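Local atomic coordinates of 6-phosphogluconate dehydrogenase NAD-binding (Dyadobacter fermentans, PDB entry 4GBJ), a protein that probably works as an NAD(P)-dependent oxidoreductase, pairing a Rossmann-type nucleotide-binding domain with an all-helical C-terminal domain. Residues D71-E76 with S97-T103; D90-V94 with A145-I149; A121-A125 with A170-K174; C138-N142 with G164-A170. All coordinates share one frame; numbering follows the deposited sequence.

Four contacts run from the sheet of the nucleotide-binding domain to the start of the long helix 169-197. Interactions 1 and 2, centres about 18 Å apart, lie wholly in the N-terminal domain: the first joins the starts of helices 72-78 and 101-113, the second packs helix 143-153 on strand 92-95. Interactions 3 and 4, centres about 10 Å apart, share A170 and bring helix 169-197 against neighbouring strands 117-124 and 136-139 of the same sheet. Along the chain interaction 1 closes before 3 and 4 open, whereas the segments of 2 alternate with those of 1, 3 and 4. T98 of interaction 1 touches K174 of interaction 3, so these two contacts meet at the predicted active site.

Interaction 1: residues D71-E76 with S97-T103; sequences DDAAVE and STISPET
The carboxylate of D72 meets the 97-103 segment through two hydrogen bonds, both ending on OD2. T103 OG1 donates to D72 OD2 at 2.8 Å, meeting that oxygen's anti lone pair, which faces away from OD1. The backbone N of S100 comes in on the syn side at 3.0 Å from D72 OD2; its N-H points almost straight at the oxygen (164°), though it lies 30° out of the carboxylate plane. Two donors on one oxygen limit the group's rotation and probably favour its charged form. D72 CG stands anti to its own carbonyl carbon (chi1 -58°), a setting that brings OD2 across to both donors.

Both helix starts carry caps. D71 OD1 accepts from A74 N at 2.9 Å, while S100 OG takes a weak bond from E102 N.

Methyls also pack against polar atoms: I99 CG2 rests 3.6 Å from D72 N, and V75 CG2 lies 3.5 Å from S97 OG, which is hydrogen-bonded to L69 N. The apolar pair is V75 CG2 with I99 CG2, 4.3 Å apart. E76 crosses T103 at about a right angle, bringing OE2 to 3.3 Å from T103 CG2. Helix 169-197 also packs on the 97-103 segment, N171 touching I99 and K174 touching T98.

Two helix N-termini side by side, each following a parallel strand of the sheet, are characteristic of the Rossmann-type nucleotide-binding fold.

Interaction 2: residues D90-V94 with A145-I149; sequences DGVHV and AKERI
V92 and V94 hold the same rotamer, CG1 anti to the backbone N (chi1 178° in V92), and thus present their methyl pairs alike to helix 143-153. On the helix, I149 places CG1 between its backbone N and carbonyl carbon (chi1 64°), while CG2 turns anti to the carbonyl carbon and lies where both valines can reach it. I149 CG2 packs 3.7 Å from V94 CG2 and 3.8 Å from V92 CG1; V94 and I149 meet tip to tip. One turn earlier, A145 CB sits against both methyls of V92, the nearer being CG2 at 3.8 Å. Were I149 cut back to an alanine, V92 CG1 and V94 CG2 would probably lose their shared partner, and a gap would open between strand and helix.

R148 runs out fully extended in the direction opposite to V92, its CD and NH1 skirting V92 CG2. The guanidinium brings NH1 to 2.9 Å from D90 O, which lies at its edge and in its plane, and NH2 is held by G62 O.

The axes of segments 92-94 and 145-149 approach to 9.3 Å, at 68° between their directions. Flanking strands complete the bed: A145 also touches H117 and V119, and I149 touches L139. A helix laid over the face of a largely parallel sheet, here through V92, V94, A145 and I149, is the layered architecture of a Rossmann-type α/β domain.

Interaction 3: residues A121-A125 with A170-K174; sequences APIFA and ANVIK
K174, predicted to be the active-site lysine, reaches across the seam with its amino group and donates a hydrogen bond from NZ to I123 O at 3.0 Å. NZ sits at a C=O...donor angle of 144°, tilted 23° out of the carbonyl plane. The backbone of strand 117-124 thus positions the end of this long side chain.

Ring contacts fix the stem of the same residue. K174 CD lies over the centre of the F124 ring, a CH-pi contact of 4.1 Å to the centroid, and the two side chains slide past each other in opposite directions. Further along, NZ remains above that face in a cation-pi contact, 5.0 Å from the centroid. The lysine's bend at chi2 (55°) carries its chain over the ring. F124 CZ itself abuts the helix backbone, 3.4 Å from K174 CA, while the carbonyl carbon of I173 lies at the ring's edge, in its plane.

The long helix 169-197 here leaves the nucleotide-binding domain and begins the helical part, the two-domain plan of the 3-hydroxyisobutyrate dehydrogenase family. The predicted catalytic lysine accordingly sits at the junction.

Apolar packing centres on P122, set against the first turn of the helix, touching A170, N171 and K174. Its CB presses on K174 CB at 3.6 Å, and its CD meets A170 CB at 3.7 Å. N171 crosses the proline at about a right angle, its ND2 near the ring carbons, while its OD1 bonds to S104. From the second subunit, M208 packs on F124 and I205 on I173.

Interaction 4: residues C138-N142 with G164-A170; sequences CLSGN and GDDPGAA
S140 OG links two elements of the 164-170 segment, donating to D166 O at 2.8 Å and accepting from A170 N at 3.0 Å in a nearly straight bond (171°). The arrangement is a type I beta turn, D166 to A169, leading into helix 169-197, secured from outside by a serine just past strand 136-139. With chi1 at 76°, OG lies between the serine's own N and carbonyl carbon, facing the turn. D166 O also accepts from A169 N, and G168 N meets D166 OD1 from above the carboxylate plane, a capping bond; D166 OD2 forms a salt bridge with R105. Losing the S140 hydroxyl, as an alanine here would, is likely to leave A170 N without its acceptor and weaken the hold on the turn.

Beside this, G141 N donates to G164 O at 2.9 Å, in the carbonyl plane. Here G141 comes close to P167, their CA atoms 4.1 Å apart; a side chain at its backbone angles would strike the preceding carbonyl oxygen.

Packing follows outward: C138 CB meets A170 CB at 3.6 Å, and M208 of the second subunit touches C138. At the rim a water donates to D165 OD1 at 2.7 Å and, weakly, to G141 O.

Interaction 1: residues D71-E76 with S97-T103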
loop_
_atom_site.group_PDB
_atom_site.type_symbol
_atom_site.label_atom_id
_atom_site.label_comp_id
_atom_site.label_asym_id
_atom_site.label_seq_id
_atom_site.Cartn_x
_atom_site.Cartn_y
_atom_site.Cartn_z
ATOM N N ASP B 71 3.090 -1.226 -26.038
ATOM C CA ASP B 71 4.444 -1.316 -25.510
ATOM C C ASP B 71 5.466 -0.490 -26.303
ATOM O O ASP B 71 5.132 0.106 -27.321
ATOM C CB ASP B 71 4.847 -2.812 -25.508
ATOM C CG ASP B 71 4.750 -3.533 -26.830
ATOM O OD1 ASP B 71 5.064 -2.906 -27.883
ATOM O OD2 ASP B 71 4.420 -4.742 -26.817
ATOM N N ASP B 72 6.726 -0.523 -25.843
ATOM C CA ASP B 72 7.863 0.224 -26.406
ATOM C C ASP B 72 8.072 -0.079 -27.885
ATOM O O ASP B 72 8.218 0.858 -28.671
ATOM C CB ASP B 72 9.150 -0.107 -25.625
ATOM C CG ASP B 72 9.051 0.201 -24.130
ATOM O OD1 ASP B 72 8.143 -0.326 -23.479
ATOM O OD2 ASP B 72 9.934 0.894 -23.606
ATOM N N ALA B 73 8.033 -1.376 -28.282
ATOM C CA ALA B 73 8.223 -1.721 -29.687
ATOM C C ALA B 73 7.097 -1.155 -30.564
ATOM O O ALA B 73 7.376 -0.733 -31.676
ATOM C CB ALA B 73 8.341 -3.227 -29.884
ATOM N N ALA B 74 5.840 -1.151 -30.092
ATOM C CA ALA B 74 4.739 -0.589 -30.866
ATOM C C ALA B 74 4.952 0.935 -31.115
ATOM O O ALA B 74 4.692 1.416 -32.212
ATOM C CB ALA B 74 3.411 -0.823 -30.166
ATOM N N VAL B 75 5.495 1.667 -30.135
ATOM C CA VAL B 75 5.697 3.127 -30.285
ATOM C C VAL B 75 6.849 3.390 -31.240
ATOM O O VAL B 75 6.762 4.269 -32.113
ATOM C CB VAL B 75 5.896 3.828 -28.918
ATOM C CG1 VAL B 75 6.109 5.323 -29.106
ATOM C CG2 VAL B 75 4.694 3.584 -28.004
ATOM N N GLU B 76 7.933 2.638 -31.095
ATOM C CA GLU B 76 9.100 2.804 -31.972
ATOM C C GLU B 76 8.791 2.437 -33.423
ATOM O O GLU B 76 9.299 3.090 -34.324
ATOM C CB GLU B 76 10.262 1.957 -31.488
ATOM C CG GLU B 76 10.860 2.458 -30.188
ATOM C CD GLU B 76 11.874 1.488 -29.595
ATOM O OE1 GLU B 76 12.401 0.641 -30.352
ATOM O OE2 GLU B 76 12.123 1.553 -28.372
ATOM N N SER B 97 1.575 5.975 -23.879
ATOM C CA SER B 97 1.831 4.571 -23.607
ATOM C C SER B 97 2.695 4.376 -22.342
ATOM O O SER B 97 3.544 5.212 -22.036
ATOM C CB SER B 97 2.574 3.955 -24.784
ATOM O OG SER B 97 1.852 4.105 -25.991
ATOM N N THR B 98 2.532 3.246 -21.673
ATOM C CA THR B 98 3.400 2.884 -20.547
ATOM C C THR B 98 4.672 2.278 -21.120
ATOM O O THR B 98 4.726 1.108 -21.496
ATOM C CB THR B 98 2.731 1.932 -19.602
ATOM O OG1 THR B 98 1.503 2.509 -19.185
ATOM C CG2 THR B 98 3.603 1.608 -18.415
ATOM N N ILE B 99 5.692 3.067 -21.167
ATOM C CA ILE B 99 6.960 2.647 -21.736
ATOM C C ILE B 99 8.097 3.143 -20.886
ATOM O O ILE B 99 7.922 3.901 -19.938
ATOM C CB ILE B 99 7.108 3.141 -23.206
ATOM C CG1 ILE B 99 7.187 4.631 -23.291
ATOM C CG2 ILE B 99 6.021 2.545 -24.085
ATOM C CD1 ILE B 99 7.409 5.146 -24.728
ATOM N N SER B 100 9.255 2.673 -21.235
ATOM C CA SER B 100 10.483 2.999 -20.569
ATOM C C SER B 100 10.848 4.480 -20.713
ATOM O O SER B 100 10.819 4.997 -21.827
ATOM C CB SER B 100 11.620 2.162 -21.191
ATOM O OG SER B 100 12.901 2.638 -20.828
ATOM N N PRO B 101 11.391 5.092 -19.647
ATOM C CA PRO B 101 11.989 6.440 -19.776
ATOM C C PRO B 101 13.018 6.524 -20.897
ATOM O O PRO B 101 13.093 7.517 -21.607
ATOM C CB PRO B 101 12.703 6.628 -18.427
ATOM C CG PRO B 101 12.007 5.775 -17.515
ATOM C CD PRO B 101 11.454 4.616 -18.256
ATOM N N GLU B 102 13.833 5.472 -21.039
ATOM C CA GLU B 102 14.835 5.426 -22.102
ATOM C C GLU B 102 14.198 5.469 -23.489
ATOM O O GLU B 102 14.734 6.149 -24.371
ATOM C CB GLU B 102 15.664 4.166 -21.970
ATOM C CG GLU B 102 16.694 3.932 -23.073
ATOM C CD GLU B 102 17.384 2.599 -22.869
ATOM O OE1 GLU B 102 16.796 1.570 -23.275
ATOM O OE2 GLU B 102 18.448 2.571 -22.206
ATOM N N THR B 103 13.096 4.721 -23.708
ATOM C CA THR B 103 12.437 4.757 -25.016
ATOM C C THR B 103 11.931 6.187 -25.273
ATOM O O THR B 103 12.059 6.694 -26.367
ATOM C CB THR B 103 11.304 3.726 -25.104
ATOM O OG1 THR B 103 11.868 2.436 -24.952
ATOM C CG2 THR B 103 10.575 3.765 -26.440
#

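Interaction 2: residues D90-V94 with A145-I149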
loop_
_atom_site.group_PDB
_atom_site.type_symbol
_atom_site.label_atom_id
_atom_site.label_comp_id
_atom_site.label_asym_id
_atom_site.label_seq_id
_atom_site.Cartn_x
_atom_site.Cartn_y
_atom_site.Cartn_z
ATOM N N ASP B 90 7.305 22.568 -34.731
ATOM C CA ASP B 90 6.270 22.945 -33.764
ATOM C C ASP B 90 5.202 21.838 -33.556
ATOM O O ASP B 90 4.263 22.062 -32.802
ATOM C CB ASP B 90 5.588 24.284 -34.153
ATOM C CG ASP B 90 6.564 25.435 -34.288
ATOM O OD1 ASP B 90 7.574 25.442 -33.548
ATOM O OD2 ASP B 90 6.292 26.365 -35.111
ATOM N N GLY B 91 5.367 20.671 -34.177
ATOM C CA GLY B 91 4.446 19.563 -33.999
ATOM C C GLY B 91 4.627 19.015 -32.596
ATOM O O GLY B 91 5.706 19.156 -32.007
ATOM N N VAL B 92 3.559 18.503 -32.002
ATOM C CA VAL B 92 3.607 17.988 -30.627
ATOM C C VAL B 92 3.032 16.573 -30.583
ATOM O O VAL B 92 1.928 16.358 -31.073
ATOM C CB VAL B 92 2.856 18.912 -29.631
ATOM C CG1 VAL B 92 2.877 18.327 -28.220
ATOM C CG2 VAL B 92 3.455 20.317 -29.622
ATOM N N HIS B 93 3.787 15.613 -29.986
ATOM C CA HIS B 93 3.368 14.235 -29.813
ATOM C C HIS B 93 3.151 13.978 -28.323
ATOM O O HIS B 93 4.084 14.120 -27.548
ATOM C CB HIS B 93 4.430 13.274 -30.385
ATOM C CG HIS B 93 4.179 11.812 -30.091
ATOM N ND1 HIS B 93 5.173 10.859 -30.286
ATOM C CD2 HIS B 93 3.043 11.173 -29.695
ATOM C CE1 HIS B 93 4.642 9.701 -29.916
ATOM N NE2 HIS B 93 3.352 9.842 -29.571
ATOM N N VAL B 94 1.920 13.692 -27.929
ATOM C CA VAL B 94 1.525 13.340 -26.558
ATOM C C VAL B 94 1.521 11.816 -26.504
ATOM O O VAL B 94 0.646 11.147 -27.042
ATOM C CB VAL B 94 0.169 13.960 -26.166
ATOM C CG1 VAL B 94 -0.119 13.733 -24.683
ATOM C CG2 VAL B 94 0.156 15.447 -26.480
ATOM N N ALA B 145 5.267 22.901 -25.326
ATOM C CA ALA B 145 4.448 21.796 -25.829
ATOM C C ALA B 145 3.490 21.289 -24.749
ATOM O O ALA B 145 2.325 21.085 -25.055
ATOM C CB ALA B 145 5.320 20.690 -26.355
ATOM N N LYS B 146 3.921 21.193 -23.484
ATOM C CA LYS B 146 3.004 20.796 -22.393
ATOM C C LYS B 146 1.901 21.835 -22.201
ATOM O O LYS B 146 0.764 21.474 -21.942
ATOM C CB LYS B 146 3.734 20.615 -21.046
ATOM C CG LYS B 146 4.594 19.368 -20.989
ATOM C CD LYS B 146 5.348 19.211 -19.643
ATOM C CE LYS B 146 6.213 20.413 -19.368
ATOM N NZ LYS B 146 7.236 20.160 -18.378
ATOM N N GLU B 147 2.253 23.128 -22.312
ATOM C CA GLU B 147 1.291 24.209 -22.167
ATOM C C GLU B 147 0.234 24.137 -23.292
ATOM O O GLU B 147 -0.940 24.379 -23.058
ATOM C CB GLU B 147 2.013 25.578 -22.155
ATOM C CG GLU B 147 1.124 26.724 -21.689
ATOM C CD GLU B 147 1.485 28.125 -22.167
ATOM O OE1 GLU B 147 2.589 28.312 -22.733
ATOM O OE2 GLU B 147 0.639 29.035 -21.999
ATOM N N ARG B 148 0.638 23.751 -24.488
ATOM C CA ARG B 148 -0.300 23.623 -25.611
ATOM C C ARG B 148 -1.308 22.459 -25.430
ATOM O O ARG B 148 -2.436 22.564 -25.863
ATOM C CB ARG B 148 0.502 23.370 -26.905
ATOM C CG ARG B 148 -0.357 23.302 -28.149
ATOM C CD ARG B 148 0.514 23.100 -29.369
ATOM N NE ARG B 148 -0.284 22.999 -30.586
ATOM C CZ ARG B 148 0.207 22.703 -31.782
ATOM N NH1 ARG B 148 1.503 22.466 -31.933
ATOM N NH2 ARG B 148 -0.594 22.653 -32.845
ATOM N N ILE B 149 -0.892 21.344 -24.849
ATOM C CA ILE B 149 -1.764 20.158 -24.770
ATOM C C ILE B 149 -2.418 20.007 -23.408
ATOM O O ILE B 149 -3.388 19.252 -23.308
ATOM C CB ILE B 149 -1.007 18.855 -25.204
ATOM C CG1 ILE B 149 0.182 18.482 -24.272
ATOM C CG2 ILE B 149 -0.496 19.042 -26.658
ATOM C CD1 ILE B 149 -0.171 17.559 -23.053
#

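Interaction 3: residues A121-A125 with A170-K174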
loop_
_atom_site.group_PDB
_atom_site.type_symbol
_atom_site.label_atom_id
_atom_site.label_comp_id
_atom_site.label_asym_id
_atom_site.label_seq_id
_atom_site.Cartn_x
_atom_site.Cartn_y
_atom_site.Cartn_z
ATOM N N ALA B 121 3.510 11.286 -21.513
ATOM C CA ALA B 121 2.200 11.570 -20.883
ATOM C C ALA B 121 1.494 10.322 -20.413
ATOM O O ALA B 121 0.325 10.141 -20.719
ATOM C CB ALA B 121 1.306 12.333 -21.850
ATOM N N PRO B 122 2.164 9.478 -19.624
ATOM C CA PRO B 122 1.512 8.238 -19.138
ATOM C C PRO B 122 0.274 8.523 -18.310
ATOM O O PRO B 122 0.253 9.486 -17.552
ATOM C CB PRO B 122 2.606 7.564 -18.313
ATOM C CG PRO B 122 3.593 8.644 -18.006
ATOM C CD PRO B 122 3.558 9.567 -19.154
ATOM N N ILE B 123 -0.739 7.667 -18.443
ATOM C CA ILE B 123 -2.027 7.834 -17.764
ATOM C C ILE B 123 -2.174 6.832 -16.621
ATOM O O ILE B 123 -1.842 5.647 -16.753
ATOM C CB ILE B 123 -3.219 7.763 -18.778
ATOM C CG1 ILE B 123 -4.566 8.145 -18.105
ATOM C CG2 ILE B 123 -3.325 6.404 -19.477
ATOM C CD1 ILE B 123 -5.701 8.393 -19.109
ATOM N N PHE B 124 -2.741 7.329 -15.506
ATOM C CA PHE B 124 -3.018 6.568 -14.304
ATOM C C PHE B 124 -4.508 6.467 -14.267
ATOM O O PHE B 124 -5.181 7.317 -13.682
ATOM C CB PHE B 124 -2.450 7.275 -13.057
ATOM C CG PHE B 124 -0.949 7.498 -13.090
ATOM C CD1 PHE B 124 -0.115 6.831 -12.208
ATOM C CD2 PHE B 124 -0.369 8.319 -14.057
ATOM C CE1 PHE B 124 1.252 7.073 -12.203
ATOM C CE2 PHE B 124 1.008 8.485 -14.124
ATOM C CZ PHE B 124 1.806 7.918 -13.155
ATOM N N ALA B 125 -5.042 5.510 -15.017
ATOM C CA ALA B 125 -6.497 5.336 -15.112
ATOM C C ALA B 125 -6.862 4.042 -15.772
ATOM O O ALA B 125 -6.412 3.786 -16.878
ATOM C CB ALA B 125 -7.112 6.482 -15.938
ATOM N N ALA B 170 8.103 11.561 -16.567
ATOM C CA ALA B 170 6.756 11.118 -16.214
ATOM C C ALA B 170 6.673 9.593 -16.278
ATOM O O ALA B 170 5.988 8.960 -15.458
ATOM C CB ALA B 170 5.734 11.756 -17.128
ATOM N N ASN B 171 7.392 9.002 -17.254
ATOM C CA ASN B 171 7.472 7.534 -17.422
ATOM C C ASN B 171 8.041 6.873 -16.193
ATOM O O ASN B 171 7.596 5.792 -15.835
ATOM C CB ASN B 171 8.303 7.178 -18.619
ATOM C CG ASN B 171 7.675 7.579 -19.910
ATOM O OD1 ASN B 171 8.245 8.340 -20.677
ATOM N ND2 ASN B 171 6.478 7.087 -20.185
ATOM N N VAL B 172 8.981 7.536 -15.505
ATOM C CA VAL B 172 9.553 7.000 -14.254
ATOM C C VAL B 172 8.450 6.954 -13.204
ATOM O O VAL B 172 8.334 5.965 -12.466
ATOM C CB VAL B 172 10.775 7.814 -13.723
ATOM C CG1 VAL B 172 11.221 7.321 -12.373
ATOM C CG2 VAL B 172 11.926 7.803 -14.696
ATOM N N ILE B 173 7.602 7.993 -13.164
ATOM C CA ILE B 173 6.541 8.056 -12.144
ATOM C C ILE B 173 5.544 6.919 -12.389
ATOM O O ILE B 173 5.094 6.312 -11.454
ATOM C CB ILE B 173 5.823 9.435 -12.063
ATOM C CG1 ILE B 173 6.798 10.611 -11.906
ATOM C CG2 ILE B 173 4.761 9.474 -10.934
ATOM C CD1 ILE B 173 7.722 10.494 -10.691
ATOM N N LYS B 174 5.187 6.665 -13.648
ATOM C CA LYS B 174 4.227 5.629 -14.021
ATOM C C LYS B 174 4.734 4.237 -13.599
ATOM O O LYS B 174 3.983 3.485 -12.976
ATOM C CB LYS B 174 3.974 5.683 -15.518
ATOM C CG LYS B 174 3.055 4.597 -16.050
ATOM C CD LYS B 174 1.701 4.533 -15.365
ATOM C CE LYS B 174 0.811 3.559 -16.089
ATOM N NZ LYS B 174 -0.476 3.366 -15.422
#

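Interaction 4: residues C138-N142 with G164-A170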
loop_
_atom_site.group_PDB
_atom_site.type_symbol
_atom_site.label_atom_id
_atom_site.label_comp_id
_atom_site.label_asym_id
_atom_site.label_seq_id
_atom_site.Cartn_x
_atom_site.Cartn_y
_atom_site.Cartn_z
ATOM N N CYS B 138 0.591 12.304 -15.866
ATOM C CA CYS B 138 1.888 12.932 -15.596
ATOM C C CYS B 138 2.428 13.395 -16.908
ATOM O O CYS B 138 2.370 12.645 -17.877
ATOM C CB CYS B 138 2.859 11.975 -14.901
ATOM S SG CYS B 138 2.416 11.635 -13.185
ATOM N N LEU B 139 2.983 14.600 -16.949
ATOM C CA LEU B 139 3.534 15.156 -18.182
ATOM C C LEU B 139 4.944 15.511 -17.973
ATOM O O LEU B 139 5.270 16.066 -16.939
ATOM C CB LEU B 139 2.796 16.414 -18.634
ATOM C CG LEU B 139 1.300 16.359 -18.777
ATOM C CD1 LEU B 139 0.793 17.738 -19.100
ATOM C CD2 LEU B 139 0.868 15.318 -19.843
ATOM N N SER B 140 5.778 15.262 -18.967
ATOM C CA SER B 140 7.169 15.705 -18.944
ATOM C C SER B 140 7.642 15.905 -20.397
ATOM O O SER B 140 7.156 15.247 -21.339
ATOM C CB SER B 140 8.041 14.737 -18.162
ATOM O OG SER B 140 8.333 13.544 -18.868
ATOM N N GLY B 141 8.561 16.849 -20.555
ATOM C CA GLY B 141 9.044 17.291 -21.856
ATOM C C GLY B 141 9.011 18.788 -21.946
ATOM O O GLY B 141 8.906 19.472 -20.920
ATOM N N ASN B 142 9.108 19.309 -23.184
ATOM C CA ASN B 142 9.158 20.731 -23.486
ATOM C C ASN B 142 7.969 21.535 -22.862
ATOM O O ASN B 142 6.814 21.155 -23.011
ATOM C CB ASN B 142 9.215 20.916 -24.993
ATOM C CG ASN B 142 9.178 22.347 -25.431
ATOM O OD1 ASN B 142 8.102 22.900 -25.616
ATOM N ND2 ASN B 142 10.340 22.977 -25.597
ATOM N N GLY B 164 8.527 18.324 -15.315
ATOM C CA GLY B 164 9.633 19.074 -15.909
ATOM C C GLY B 164 10.037 18.710 -17.310
ATOM O O GLY B 164 9.257 18.100 -18.051
ATOM N N ASP B 165 11.247 19.125 -17.688
ATOM C CA ASP B 165 11.810 19.022 -19.035
ATOM C C ASP B 165 12.194 17.653 -19.509
ATOM O O ASP B 165 12.226 17.450 -20.725
ATOM C CB ASP B 165 13.107 19.872 -19.155
ATOM C CG ASP B 165 12.975 21.365 -18.882
ATOM O OD1 ASP B 165 11.879 21.930 -19.143
ATOM O OD2 ASP B 165 13.982 21.980 -18.461
ATOM N N ASP B 166 12.671 16.776 -18.620
ATOM C CA ASP B 166 13.164 15.461 -19.029
ATOM C C ASP B 166 12.005 14.671 -19.696
ATOM O O ASP B 166 11.058 14.322 -18.999
ATOM C CB ASP B 166 13.723 14.708 -17.788
ATOM C CG ASP B 166 14.077 13.217 -17.960
ATOM O OD1 ASP B 166 13.983 12.692 -19.098
ATOM O OD2 ASP B 166 14.442 12.582 -16.962
ATOM N N PRO B 167 12.065 14.349 -21.005
ATOM C CA PRO B 167 10.935 13.645 -21.632
ATOM C C PRO B 167 10.562 12.287 -21.042
ATOM O O PRO B 167 9.446 11.863 -21.241
ATOM C CB PRO B 167 11.380 13.497 -23.105
ATOM C CG PRO B 167 12.863 13.702 -23.064
ATOM C CD PRO B 167 13.081 14.708 -22.016
ATOM N N GLY B 168 11.461 11.622 -20.355
ATOM C CA GLY B 168 11.193 10.325 -19.756
ATOM C C GLY B 168 10.856 10.381 -18.270
ATOM O O GLY B 168 10.587 9.354 -17.677
ATOM N N ALA B 169 10.896 11.556 -17.627
ATOM C CA ALA B 169 10.560 11.661 -16.193
ATOM C C ALA B 169 9.139 11.172 -15.808
ATOM O O ALA B 169 8.977 10.481 -14.786
ATOM C CB ALA B 169 10.729 13.086 -15.732
ATOM N N ALA B 170 8.103 11.561 -16.567
ATOM C CA ALA B 170 6.756 11.118 -16.214
ATOM C C ALA B 170 6.673 9.593 -16.278
ATOM O O ALA B 170 5.988 8.960 -15.458
ATOM C CB ALA B 170 5.734 11.756 -17.128
HETATM O O HOH W 1 9.246 21.867 -18.417
#